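Local coordinates for protein cellulase IBT99 (Metagenomes, PDB 6WBT) that probably hydrolyses 6-phospho-alpha-glucosides as a family 4 glycosidase, binding NAD, a manganese ion and glucose 6-phosphate, at residues G11-G19 and R45-V53; L91-L102 and M280-I291. One frame throughout, in Å; residues are numbered along the deposited sequence. Where two conformers were deposited one is given.

Interaction 1 (G11-G19 and R45-V53); sequences GGGSTYTPG and RQNKVALIV. With NAD (nicotinamide-adenine-dinucleotide), chain G.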
loop_
_atom_site.group_PDB
_atom_site.type_symbol
_atom_site.label_atom_id
_atom_site.label_comp_id
_atom_site.label_asym_id
_atom_site.label_seq_id
_atom_site.Cartn_x
_atom_site.Cartn_y
_atom_site.Cartn_z
ATOM N N GLY A 11 27.411 -20.598 -21.960
ATOM C CA GLY A 11 28.246 -19.559 -22.526
ATOM C C GLY A 11 29.716 -19.834 -22.291
ATOM O O GLY A 11 30.452 -18.966 -21.812
ATOM N N GLY A 12 30.152 -21.051 -22.625
ATOM C CA GLY A 12 31.528 -21.451 -22.390
ATOM C C GLY A 12 32.548 -20.678 -23.195
ATOM O O GLY A 12 33.737 -20.707 -22.861
ATOM N N GLY A 13 32.116 -19.988 -24.248
ATOM C CA GLY A 13 33.021 -19.189 -25.049
ATOM C C GLY A 13 33.181 -17.775 -24.529
ATOM O O GLY A 13 33.469 -16.852 -25.297
ATOM N N SER A 14 32.990 -17.595 -23.226
ATOM C CA SER A 14 33.102 -16.292 -22.592
ATOM C C SER A 14 34.537 -16.044 -22.151
ATOM O O SER A 14 35.298 -16.981 -21.898
ATOM C CB SER A 14 32.166 -16.189 -21.386
ATOM O OG SER A 14 32.461 -15.039 -20.614
ATOM N N THR A 15 34.903 -14.763 -22.062
ATOM C CA THR A 15 36.231 -14.402 -21.583
ATOM C C THR A 15 36.395 -14.662 -20.090
ATOM O O THR A 15 37.530 -14.720 -19.603
ATOM C CB THR A 15 36.524 -12.932 -21.889
ATOM O OG1 THR A 15 35.567 -12.102 -21.221
ATOM C CG2 THR A 15 36.450 -12.679 -23.387
ATOM N N TYR A 16 35.296 -14.821 -19.359
ATOM C CA TYR A 16 35.342 -15.138 -17.939
ATOM C C TYR A 16 35.262 -16.632 -17.664
ATOM O O TYR A 16 35.304 -17.034 -16.497
ATOM C CB TYR A 16 34.206 -14.423 -17.198
ATOM C CG TYR A 16 34.249 -12.916 -17.307
ATOM C CD1 TYR A 16 33.416 -12.242 -18.190
ATOM C CD2 TYR A 16 35.120 -12.168 -16.526
ATOM C CE1 TYR A 16 33.449 -10.864 -18.293
ATOM C CE2 TYR A 16 35.160 -10.789 -16.622
ATOM C CZ TYR A 16 34.323 -10.143 -17.507
ATOM O OH TYR A 16 34.360 -8.771 -17.606
ATOM N N THR A 17 35.145 -17.461 -18.702
ATOM C CA THR A 17 35.026 -18.903 -18.491
ATOM C C THR A 17 36.269 -19.512 -17.852
ATOM O O THR A 17 36.122 -20.253 -16.866
ATOM C CB THR A 17 34.672 -19.594 -19.814
ATOM O OG1 THR A 17 33.422 -19.091 -20.300
ATOM C CG2 THR A 17 34.567 -21.099 -19.620
ATOM N N PRO A 18 37.496 -19.258 -18.328
ATOM C CA PRO A 18 38.666 -19.818 -17.629
ATOM C C PRO A 18 38.817 -19.316 -16.207
ATOM O O PRO A 18 39.455 -19.992 -15.391
ATOM C CB PRO A 18 39.849 -19.374 -18.503
ATOM C CG PRO A 18 39.256 -19.085 -19.833
ATOM C CD PRO A 18 37.898 -18.533 -19.547
ATOM N N GLY A 19 38.248 -18.155 -15.880
ATOM C CA GLY A 19 38.371 -17.641 -14.525
ATOM C C GLY A 19 37.487 -18.382 -13.540
ATOM O O GLY A 19 37.948 -18.825 -12.484
ATOM N N ARG A 45 34.101 -20.567 -31.343
ATOM C CA ARG A 45 34.573 -19.719 -30.252
ATOM C C ARG A 45 34.699 -20.508 -28.956
ATOM O O ARG A 45 35.640 -20.296 -28.182
ATOM C CB ARG A 45 33.635 -18.527 -30.063
ATOM C CG ARG A 45 34.042 -17.592 -28.933
ATOM C CD ARG A 45 33.008 -16.500 -28.709
ATOM N NE ARG A 45 33.378 -15.622 -27.602
ATOM C CZ ARG A 45 34.045 -14.481 -27.744
ATOM N NH1 ARG A 45 34.417 -14.072 -28.949
ATOM N NH2 ARG A 45 34.339 -13.746 -26.680
ATOM N N GLN A 46 33.762 -21.423 -28.701
ATOM C CA GLN A 46 33.811 -22.206 -27.471
ATOM C C GLN A 46 34.957 -23.209 -27.493
ATOM O O GLN A 46 35.577 -23.473 -26.456
ATOM C CB GLN A 46 32.478 -22.920 -27.250
ATOM C CG GLN A 46 32.481 -23.873 -26.070
ATOM C CD GLN A 46 31.102 -24.395 -25.742
ATOM O OE1 GLN A 46 30.535 -24.062 -24.703
ATOM N NE2 GLN A 46 30.551 -25.217 -26.627
ATOM N N ASN A 47 35.257 -23.776 -28.664
ATOM C CA ASN A 47 36.335 -24.757 -28.749
ATOM C C ASN A 47 37.693 -24.132 -28.456
ATOM O O ASN A 47 38.582 -24.809 -27.928
ATOM C CB ASN A 47 36.340 -25.423 -30.125
ATOM C CG ASN A 47 35.147 -26.336 -30.334
ATOM O OD1 ASN A 47 34.523 -26.329 -31.395
ATOM N ND2 ASN A 47 34.821 -27.126 -29.318
ATOM N N LYS A 48 37.874 -22.850 -28.785
ATOM C CA LYS A 48 39.131 -22.181 -28.465
ATOM C C LYS A 48 39.242 -21.912 -26.970
ATOM O O LYS A 48 40.313 -22.093 -26.378
ATOM C CB LYS A 48 39.249 -20.879 -29.256
ATOM C CG LYS A 48 39.199 -21.062 -30.763
ATOM C CD LYS A 48 39.185 -19.721 -31.477
ATOM C CE LYS A 48 39.024 -19.898 -32.977
ATOM N NZ LYS A 48 38.909 -18.590 -33.677
ATOM N N VAL A 49 38.146 -21.477 -26.342
ATOM C CA VAL A 49 38.155 -21.268 -24.898
ATOM C C VAL A 49 38.267 -22.600 -24.167
ATOM O O VAL A 49 38.887 -22.680 -23.100
ATOM C CB VAL A 49 36.903 -20.485 -24.464
ATOM C CG1 VAL A 49 36.953 -20.176 -22.975
ATOM C CG2 VAL A 49 36.774 -19.203 -25.272
ATOM N N ALA A 50 37.683 -23.664 -24.727
ATOM C CA ALA A 50 37.792 -24.980 -24.107
ATOM C C ALA A 50 39.238 -25.453 -24.042
ATOM O O ALA A 50 39.597 -26.225 -23.147
ATOM C CB ALA A 50 36.937 -25.995 -24.867
ATOM N N LEU A 51 40.077 -25.005 -24.979
ATOM C CA LEU A 51 41.498 -25.331 -24.919
ATOM C C LEU A 51 42.135 -24.776 -23.651
ATOM O O LEU A 51 42.981 -25.431 -23.031
ATOM C CB LEU A 51 42.213 -24.790 -26.156
ATOM C CG LEU A 51 41.767 -25.353 -27.505
ATOM C CD1 LEU A 51 42.236 -24.453 -28.635
ATOM C CD2 LEU A 51 42.287 -26.768 -27.694
ATOM N N ILE A 52 41.736 -23.568 -23.250
ATOM C CA ILE A 52 42.265 -22.982 -22.023
ATOM C C ILE A 52 41.658 -23.663 -20.805
ATOM O O ILE A 52 42.341 -23.889 -19.799
ATOM C CB ILE A 52 42.015 -21.465 -22.006
ATOM C CG1 ILE A 52 42.380 -20.853 -23.357
ATOM C CG2 ILE A 52 42.816 -20.805 -20.894
ATOM C CD1 ILE A 52 42.079 -19.385 -23.445
ATOM N N VAL A 53 40.367 -23.998 -20.873
ATOM C CA VAL A 53 39.711 -24.675 -19.757
ATOM C C VAL A 53 40.365 -26.026 -19.496
ATOM O O VAL A 53 40.563 -26.423 -18.341
ATOM C CB VAL A 53 38.202 -24.817 -20.030
ATOM C CG1 VAL A 53 37.518 -25.545 -18.883
ATOM C CG2 VAL A 53 37.571 -23.449 -20.245
HETATM P PA NAD G . 31.862 -12.787 -24.546
HETATM O O1A NAD G . 31.199 -12.079 -25.681
HETATM O O2A NAD G . 33.354 -12.829 -24.522
HETATM O O5B NAD G . 31.281 -14.282 -24.457
HETATM C C5B NAD G . 29.846 -14.485 -24.344
HETATM C C4B NAD G . 29.504 -15.883 -24.797
HETATM O O4B NAD G . 28.065 -16.078 -24.745
HETATM C C3B NAD G . 29.917 -16.249 -26.233
HETATM O O3B NAD G . 30.590 -17.501 -26.231
HETATM C C2B NAD G . 28.572 -16.367 -26.958
HETATM O O2B NAD G . 28.604 -17.191 -28.104
HETATM C C1B NAD G . 27.707 -16.902 -25.828
HETATM N N9A NAD G . 26.272 -16.792 -26.066
HETATM C C8A NAD G . 25.623 -15.771 -26.714
HETATM N N7A NAD G . 24.327 -15.941 -26.790
HETATM C C5A NAD G . 24.103 -17.158 -26.164
HETATM C C6A NAD G . 22.928 -17.896 -25.925
HETATM N N6A NAD G . 21.717 -17.499 -26.305
HETATM N N1A NAD G . 23.053 -19.077 -25.275
HETATM C C2A NAD G . 24.276 -19.471 -24.897
HETATM N N3A NAD G . 25.446 -18.862 -25.066
HETATM C C4A NAD G . 25.295 -17.695 -25.715
HETATM O O3 NAD G . 31.348 -12.151 -23.167
HETATM P PN NAD G . 32.110 -11.735 -21.817
HETATM O O1N NAD G . 32.922 -12.894 -21.342
HETATM O O2N NAD G . 32.794 -10.426 -22.031
HETATM O O5D NAD G . 30.860 -11.527 -20.838
HETATM C C5D NAD G . 29.918 -12.620 -20.704
HETATM C C4D NAD G . 28.697 -12.135 -19.963
HETATM O O4D NAD G . 29.044 -11.906 -18.578
HETATM C C3D NAD G . 28.103 -10.806 -20.451
HETATM O O3D NAD G . 26.689 -10.914 -20.533
HETATM C C2D NAD G . 28.524 -9.859 -19.322
HETATM O O2D NAD G . 27.779 -8.654 -19.249
HETATM C C1D NAD G . 28.330 -10.771 -18.117
HETATM N N1N NAD G . 28.997 -10.246 -16.892
HETATM C C2N NAD G . 28.241 -9.715 -15.881
HETATM C C3N NAD G . 28.844 -9.198 -14.745
HETATM C C7N NAD G . 27.952 -8.680 -13.645
HETATM O O7N NAD G . 28.308 -7.707 -12.987
HETATM N N7N NAD G . 26.821 -9.332 -13.412
HETATM C C4N NAD G . 30.232 -9.195 -14.658
HETATM C C5N NAD G . 30.980 -9.764 -15.667
HETATM C C6N NAD G . 30.344 -10.287 -16.772
#
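R45 reaches the loop at G13, where NE donates to the G13 carbonyl O at 2.6 Å, in the plane of that carbonyl although the oxygen sits 21° out of the guanidinium plane. With CG anti to the backbone N (chi1 179°) and the chain extended as far as NE, the arginine runs past G13 and brings NH2 to NAD O2A in a weak bond; NH2 is also paired with E295. The neighbouring phosphate is gripped from the loop itself: NAD O1N accepts from the T15 backbone N at 2.8 Å and from T15 OG1, whose own oxygen is bonded to R294. NAD C5N of the nicotinamide lies over one face of the Y16 ring, with Y16 CE1 standing 3.5 Å from NAD C6N. This is the glycine-rich dinucleotide loop of a Rossmann fold, linking strand 5-10 to helix 17-25 and seated on helix 43-60, which follows the second strand. A CB on G13 would run into NAD O3B and press on R45 CG, while the positive phi of G11 by itself calls for glycine. D40 holds the G13 amide and also bonds NAD. Behind the loop, V49 turns its two methyls to different neighbours: CG1 meets G12 O at 3.3 Å and P18 CD at 3.9 Å, and CG2 rests on G13 CA at 3.8 Å. Farther along the helices, T17 CG2 touches V53 CG2 at 3.9 Å and P18 CB meets I52 CG2 at 4.1 Å. Helix 296-306 covers P18 and I52, and strand 33-39 lies against T17 and V53.

Interaction 2 (L91-L102 and M280-I291); sequences LKMRVKDEQICL and MDINNTRGMQVI. With G6P (6-O-phosphono-alpha-D-glucopyranose), chain F.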
loop_
_atom_site.group_PDB
_atom_site.type_symbol
_atom_site.label_atom_id
_atom_site.label_comp_id
_atom_site.label_asym_id
_atom_site.label_seq_id
_atom_site.Cartn_x
_atom_site.Cartn_y
_atom_site.Cartn_z
ATOM N N LEU A 91 30.553 -9.331 -28.332
ATOM C CA LEU A 91 31.199 -8.027 -28.259
ATOM C C LEU A 91 31.039 -7.236 -29.550
ATOM O O LEU A 91 31.252 -6.019 -29.549
ATOM C CB LEU A 91 32.684 -8.189 -27.929
ATOM C CG LEU A 91 33.014 -8.750 -26.544
ATOM C CD1 LEU A 91 34.516 -8.882 -26.367
ATOM C CD2 LEU A 91 32.421 -7.871 -25.456
ATOM N N LYS A 92 30.670 -7.903 -30.647
ATOM C CA LYS A 92 30.430 -7.200 -31.904
ATOM C C LYS A 92 29.240 -6.254 -31.788
ATOM O O LYS A 92 29.301 -5.109 -32.252
ATOM C CB LYS A 92 30.207 -8.214 -33.026
ATOM C CG LYS A 92 29.208 -7.776 -34.084
ATOM C CD LYS A 92 28.628 -8.979 -34.811
ATOM C CE LYS A 92 27.424 -8.592 -35.653
ATOM N NZ LYS A 92 26.765 -9.785 -36.251
HETATM N N MSE A 93 28.155 -6.710 -31.173
HETATM C CA MSE A 93 26.962 -5.887 -31.023
HETATM C C MSE A 93 27.128 -4.863 -29.907
HETATM O O MSE A 93 26.433 -3.847 -29.881
HETATM C CB MSE A 93 25.735 -6.759 -30.757
HETATM C CG MSE A 93 25.207 -7.470 -31.991
HETATM SE SE MSE A 93 24.802 -6.224 -33.436
HETATM C CE MSE A 93 23.623 -5.011 -32.466
ATOM N N ARG A 94 28.054 -5.133 -28.986
ATOM C CA ARG A 94 28.292 -4.196 -27.893
ATOM C C ARG A 94 28.912 -2.901 -28.400
ATOM O O ARG A 94 28.507 -1.809 -27.984
ATOM C CB ARG A 94 29.185 -4.835 -26.830
ATOM C CG ARG A 94 29.539 -3.891 -25.695
ATOM C CD ARG A 94 30.387 -4.569 -24.635
ATOM N NE ARG A 94 30.747 -3.639 -23.570
ATOM C CZ ARG A 94 31.431 -3.974 -22.481
ATOM N NH1 ARG A 94 31.833 -5.225 -22.307
ATOM N NH2 ARG A 94 31.710 -3.056 -21.567
ATOM N N VAL A 95 29.895 -2.999 -29.298
ATOM C CA VAL A 95 30.522 -1.792 -29.829
ATOM C C VAL A 95 29.558 -1.043 -30.739
ATOM O O VAL A 95 29.663 0.179 -30.890
ATOM C CB VAL A 95 31.836 -2.137 -30.556
ATOM C CG1 VAL A 95 32.715 -3.003 -29.674
ATOM C CG2 VAL A 95 31.561 -2.828 -31.883
ATOM N N LYS A 96 28.604 -1.749 -31.352
ATOM C CA LYS A 96 27.622 -1.073 -32.189
ATOM C C LYS A 96 26.589 -0.337 -31.348
ATOM O O LYS A 96 26.089 0.715 -31.763
ATOM C CB LYS A 96 26.942 -2.076 -33.121
ATOM C CG LYS A 96 26.139 -1.428 -34.237
ATOM C CD LYS A 96 27.004 -0.468 -35.039
ATOM C CE LYS A 96 26.191 0.274 -36.086
ATOM N NZ LYS A 96 27.017 1.276 -36.814
ATOM N N ASP A 97 26.260 -0.866 -30.166
ATOM C CA ASP A 97 25.369 -0.148 -29.262
ATOM C C ASP A 97 26.037 1.108 -28.718
ATOM O O ASP A 97 25.404 2.167 -28.631
ATOM C CB ASP A 97 24.935 -1.061 -28.115
ATOM C CG ASP A 97 24.170 -2.278 -28.594
ATOM O OD1 ASP A 97 23.882 -2.362 -29.806
ATOM O OD2 ASP A 97 23.861 -3.151 -27.757
ATOM N N GLU A 98 27.316 1.009 -28.350
ATOM C CA GLU A 98 28.021 2.163 -27.803
ATOM C C GLU A 98 28.245 3.231 -28.867
ATOM O O GLU A 98 28.196 4.431 -28.569
ATOM C CB GLU A 98 29.350 1.722 -27.192
ATOM C CG GLU A 98 29.205 0.844 -25.960
ATOM C CD GLU A 98 30.509 0.187 -25.556
ATOM O OE1 GLU A 98 31.275 -0.217 -26.456
ATOM O OE2 GLU A 98 30.771 0.076 -24.340
ATOM N N GLN A 99 28.486 2.819 -30.113
ATOM C CA GLN A 99 28.740 3.791 -31.172
ATOM C C GLN A 99 27.466 4.523 -31.578
ATOM O O GLN A 99 27.504 5.719 -31.887
ATOM C CB GLN A 99 29.372 3.104 -32.383
ATOM C CG GLN A 99 30.862 2.844 -32.242
ATOM C CD GLN A 99 31.472 2.265 -33.504
ATOM O OE1 GLN A 99 32.594 2.607 -33.877
ATOM N NE2 GLN A 99 30.734 1.383 -34.167
ATOM N N ILE A 100 26.331 3.823 -31.590
ATOM C CA ILE A 100 25.072 4.462 -31.958
ATOM C C ILE A 100 24.679 5.508 -30.921
ATOM O O ILE A 100 24.164 6.579 -31.263
ATOM C CB ILE A 100 23.971 3.400 -32.148
ATOM C CG1 ILE A 100 24.199 2.628 -33.450
ATOM C CG2 ILE A 100 22.589 4.037 -32.143
ATOM C CD1 ILE A 100 23.139 1.591 -33.738
ATOM N N CYS A 101 24.933 5.224 -29.642
ATOM C CA CYS A 101 24.609 6.184 -28.592
ATOM C C CYS A 101 25.481 7.430 -28.695
ATOM O O CYS A 101 24.977 8.558 -28.642
ATOM C CB CYS A 101 24.764 5.531 -27.218
ATOM S SG CYS A 101 23.620 4.168 -26.903
ATOM N N LEU A 102 26.796 7.246 -28.841
ATOM C CA LEU A 102 27.695 8.391 -28.953
ATOM C C LEU A 102 27.437 9.185 -30.225
ATOM O O LEU A 102 27.716 10.390 -30.270
ATOM C CB LEU A 102 29.151 7.926 -28.900
ATOM C CG LEU A 102 29.585 7.217 -27.615
ATOM C CD1 LEU A 102 31.054 6.832 -27.684
ATOM C CD2 LEU A 102 29.312 8.087 -26.399
HETATM N N MSE A 280 34.129 9.632 -23.357
HETATM C CA MSE A 280 34.184 8.476 -24.246
HETATM C C MSE A 280 34.603 8.847 -25.664
HETATM O O MSE A 280 34.391 9.973 -26.114
HETATM C CB MSE A 280 32.830 7.766 -24.274
HETATM C CG MSE A 280 32.484 7.048 -22.981
HETATM SE SE MSE A 280 30.763 6.136 -23.060
HETATM C CE MSE A 280 30.872 5.145 -21.384
ATOM N N ASP A 281 35.199 7.885 -26.363
ATOM C CA ASP A 281 35.638 8.056 -27.740
ATOM C C ASP A 281 34.746 7.225 -28.649
ATOM O O ASP A 281 34.549 6.029 -28.408
ATOM C CB ASP A 281 37.104 7.642 -27.903
ATOM C CG ASP A 281 37.724 8.173 -29.184
ATOM O OD1 ASP A 281 36.982 8.425 -30.157
ATOM O OD2 ASP A 281 38.962 8.336 -29.218
ATOM N N ILE A 282 34.207 7.863 -29.691
ATOM C CA ILE A 282 33.343 7.157 -30.632
ATOM C C ILE A 282 34.115 6.069 -31.369
ATOM O O ILE A 282 33.558 5.012 -31.690
ATOM C CB ILE A 282 32.697 8.160 -31.610
ATOM C CG1 ILE A 282 31.888 7.433 -32.685
ATOM C CG2 ILE A 282 33.753 9.053 -32.239
ATOM C CD1 ILE A 282 30.684 6.698 -32.152
ATOM N N ASN A 283 35.401 6.288 -31.631
ATOM C CA ASN A 283 36.208 5.331 -32.373
ATOM C C ASN A 283 36.981 4.369 -31.475
ATOM O O ASN A 283 37.792 3.589 -31.987
ATOM C CB ASN A 283 37.189 6.064 -33.300
ATOM C CG ASN A 283 36.487 6.981 -34.294
ATOM O OD1 ASN A 283 36.745 8.185 -34.330
ATOM N ND2 ASN A 283 35.610 6.413 -35.114
ATOM N N ASN A 284 36.753 4.396 -30.155
ATOM C CA ASN A 284 37.412 3.485 -29.212
ATOM C C ASN A 284 36.528 3.403 -27.966
ATOM O O ASN A 284 36.873 3.838 -26.866
ATOM C CB ASN A 284 38.828 3.948 -28.863
ATOM C CG ASN A 284 39.598 2.936 -28.029
ATOM O OD1 ASN A 284 39.767 3.109 -26.821
ATOM N ND2 ASN A 284 40.081 1.883 -28.675
ATOM N N THR A 285 35.348 2.816 -28.142
ATOM C CA THR A 285 34.433 2.617 -27.034
ATOM C C THR A 285 34.956 1.517 -26.116
ATOM O O THR A 285 35.950 0.846 -26.406
ATOM C CB THR A 285 33.039 2.272 -27.550
ATOM O OG1 THR A 285 33.107 1.071 -28.324
ATOM C CG2 THR A 285 32.510 3.395 -28.423
ATOM N N ARG A 286 34.270 1.346 -24.983
ATOM C CA ARG A 286 34.686 0.349 -24.001
ATOM C C ARG A 286 34.629 -1.060 -24.579
ATOM O O ARG A 286 35.487 -1.898 -24.277
ATOM C CB ARG A 286 33.810 0.457 -22.751
ATOM C CG ARG A 286 34.101 -0.588 -21.688
ATOM C CD ARG A 286 35.564 -0.567 -21.276
ATOM N NE ARG A 286 35.894 -1.649 -20.352
ATOM C CZ ARG A 286 37.121 -1.901 -19.910
ATOM N NH1 ARG A 286 38.140 -1.150 -20.308
ATOM N NH2 ARG A 286 37.331 -2.906 -19.070
ATOM N N GLY A 287 33.625 -1.341 -25.410
ATOM C CA GLY A 287 33.551 -2.648 -26.041
ATOM C C GLY A 287 34.732 -2.919 -26.953
ATOM O O GLY A 287 35.207 -4.052 -27.051
HETATM N N MSE A 288 35.221 -1.885 -27.630
HETATM C CA MSE A 288 36.387 -2.014 -28.494
HETATM C C MSE A 288 37.646 -2.275 -27.677
HETATM O O MSE A 288 38.566 -2.955 -28.133
HETATM C CB MSE A 288 36.566 -0.755 -29.344
HETATM C CG MSE A 288 35.585 -0.636 -30.497
HETATM SE SE MSE A 288 35.767 1.060 -31.438
HETATM C CE MSE A 288 34.943 0.556 -33.130
ATOM N N GLN A 289 37.677 -1.728 -26.460
ATOM C CA GLN A 289 38.843 -1.901 -25.600
ATOM C C GLN A 289 38.968 -3.341 -25.118
ATOM O O GLN A 289 40.072 -3.898 -25.094
ATOM C CB GLN A 289 38.764 -0.939 -24.415
ATOM C CG GLN A 289 38.715 0.524 -24.822
ATOM C CD GLN A 289 38.398 1.444 -23.663
ATOM O OE1 GLN A 289 38.675 1.125 -22.507
ATOM N NE2 GLN A 289 37.805 2.593 -23.966
ATOM N N VAL A 290 37.850 -3.962 -24.731
ATOM C CA VAL A 290 37.901 -5.356 -24.306
ATOM C C VAL A 290 38.105 -6.290 -25.490
ATOM O O VAL A 290 38.541 -7.431 -25.305
ATOM C CB VAL A 290 36.630 -5.734 -23.518
ATOM C CG1 VAL A 290 36.368 -4.719 -22.415
ATOM C CG2 VAL A 290 35.432 -5.847 -24.445
ATOM N N ILE A 291 37.802 -5.835 -26.708
ATOM C CA ILE A 291 38.117 -6.628 -27.892
ATOM C C ILE A 291 39.621 -6.642 -28.130
ATOM O O ILE A 291 40.213 -7.693 -28.404
ATOM C CB ILE A 291 37.351 -6.093 -29.116
ATOM C CG1 ILE A 291 35.867 -6.451 -29.016
ATOM C CG2 ILE A 291 37.946 -6.638 -30.406
ATOM C CD1 ILE A 291 35.037 -5.940 -30.173
HETATM C C1 G6P F . 31.611 -5.221 -13.425
HETATM C C2 G6P F . 30.156 -4.954 -13.803
HETATM C C3 G6P F . 29.820 -5.567 -15.157
HETATM C C4 G6P F . 30.849 -5.149 -16.201
HETATM C C5 G6P F . 32.245 -5.487 -15.694
HETATM C C6 G6P F . 33.336 -5.143 -16.704
HETATM O O1 G6P F . 31.798 -6.624 -13.210
HETATM O O2 G6P F . 29.293 -5.506 -12.804
HETATM O O3 G6P F . 28.516 -5.143 -15.566
HETATM O O4 G6P F . 30.599 -5.835 -17.432
HETATM O O5 G6P F . 32.477 -4.784 -14.473
HETATM O O6 G6P F . 32.770 -4.711 -17.940
HETATM P P G6P F . 33.698 -4.617 -19.251
HETATM O O1P G6P F . 33.243 -3.352 -19.937
HETATM O O2P G6P F . 33.408 -5.892 -20.006
HETATM O O3P G6P F . 35.099 -4.544 -18.690
#
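E98 grips the start of helix 286-291, where its OE1 accepts two hydrogen bonds, one from the backbone N of G287 at 2.8 Å, on the syn lone pair, the other from T285 OG1 at 2.9 Å, from above the carboxylate plane. T285 is the N-cap of that helix, which runs at 150° to helix 91-102 with the axes 8.3 Å apart, a nearly antiparallel pair joining the Rossmann part of the enzyme to its C-terminal part. Replacing E98 by an alanine would probably leave the G287 amide and the T285 hydroxyl without this acceptor and take from R94 a long ion-pair partner. R94 is fully extended, CG anti to the backbone N (chi1 177°), and crosses G287, whose CA lies over one face of the guanidinium; a side chain on G287 would clash with E98 and V95. Its NH1 donates almost straight to G6P O2P at 2.9 Å. R286 reaches the same phosphate by a bend at chi2 (56°) and directs NH2 to O3P at 2.8 Å, while NH1 pairs with D241 and with Q289 OE1, so the guanidinium is fixed along more than one edge. At the L91 end of the helix pair, the L91 and I291 side chains pass each other pointing opposite ways, and L91 CD1 meets V290 CG2 at 3.7 Å. V95 CG1 touches both M288 CG and I291 CD1. At the far end L102 CD1 settles near T285 CG2, and I282, with CG1 anti to its backbone N, directs CD1 toward Q99 O at 3.3 Å and touches L102 CB from the side.

Both interactions border the active-site cleft: interaction 1 chiefly meets the NAD diphosphate and interaction 2 the phosphate of glucose 6-phosphate, though Y16 also touches the sugar phosphate and L91 also touches NAD. Their centres are about 22 Å apart and their nearest atoms about 5 Å, without touching. Interaction 1 is almost wholly buried and stays within the Rossmann part, pairing a tight glycine loop with the helix after the next strand. Interaction 2 is partly exposed, covers more area and bridges two parts of the chain far apart in sequence. A backbone carbonyl receives the arginine in the first; in the second a carboxylate accepts from the N-cap hydroxyl and a backbone amide at a helix start while arginines gather round the anion.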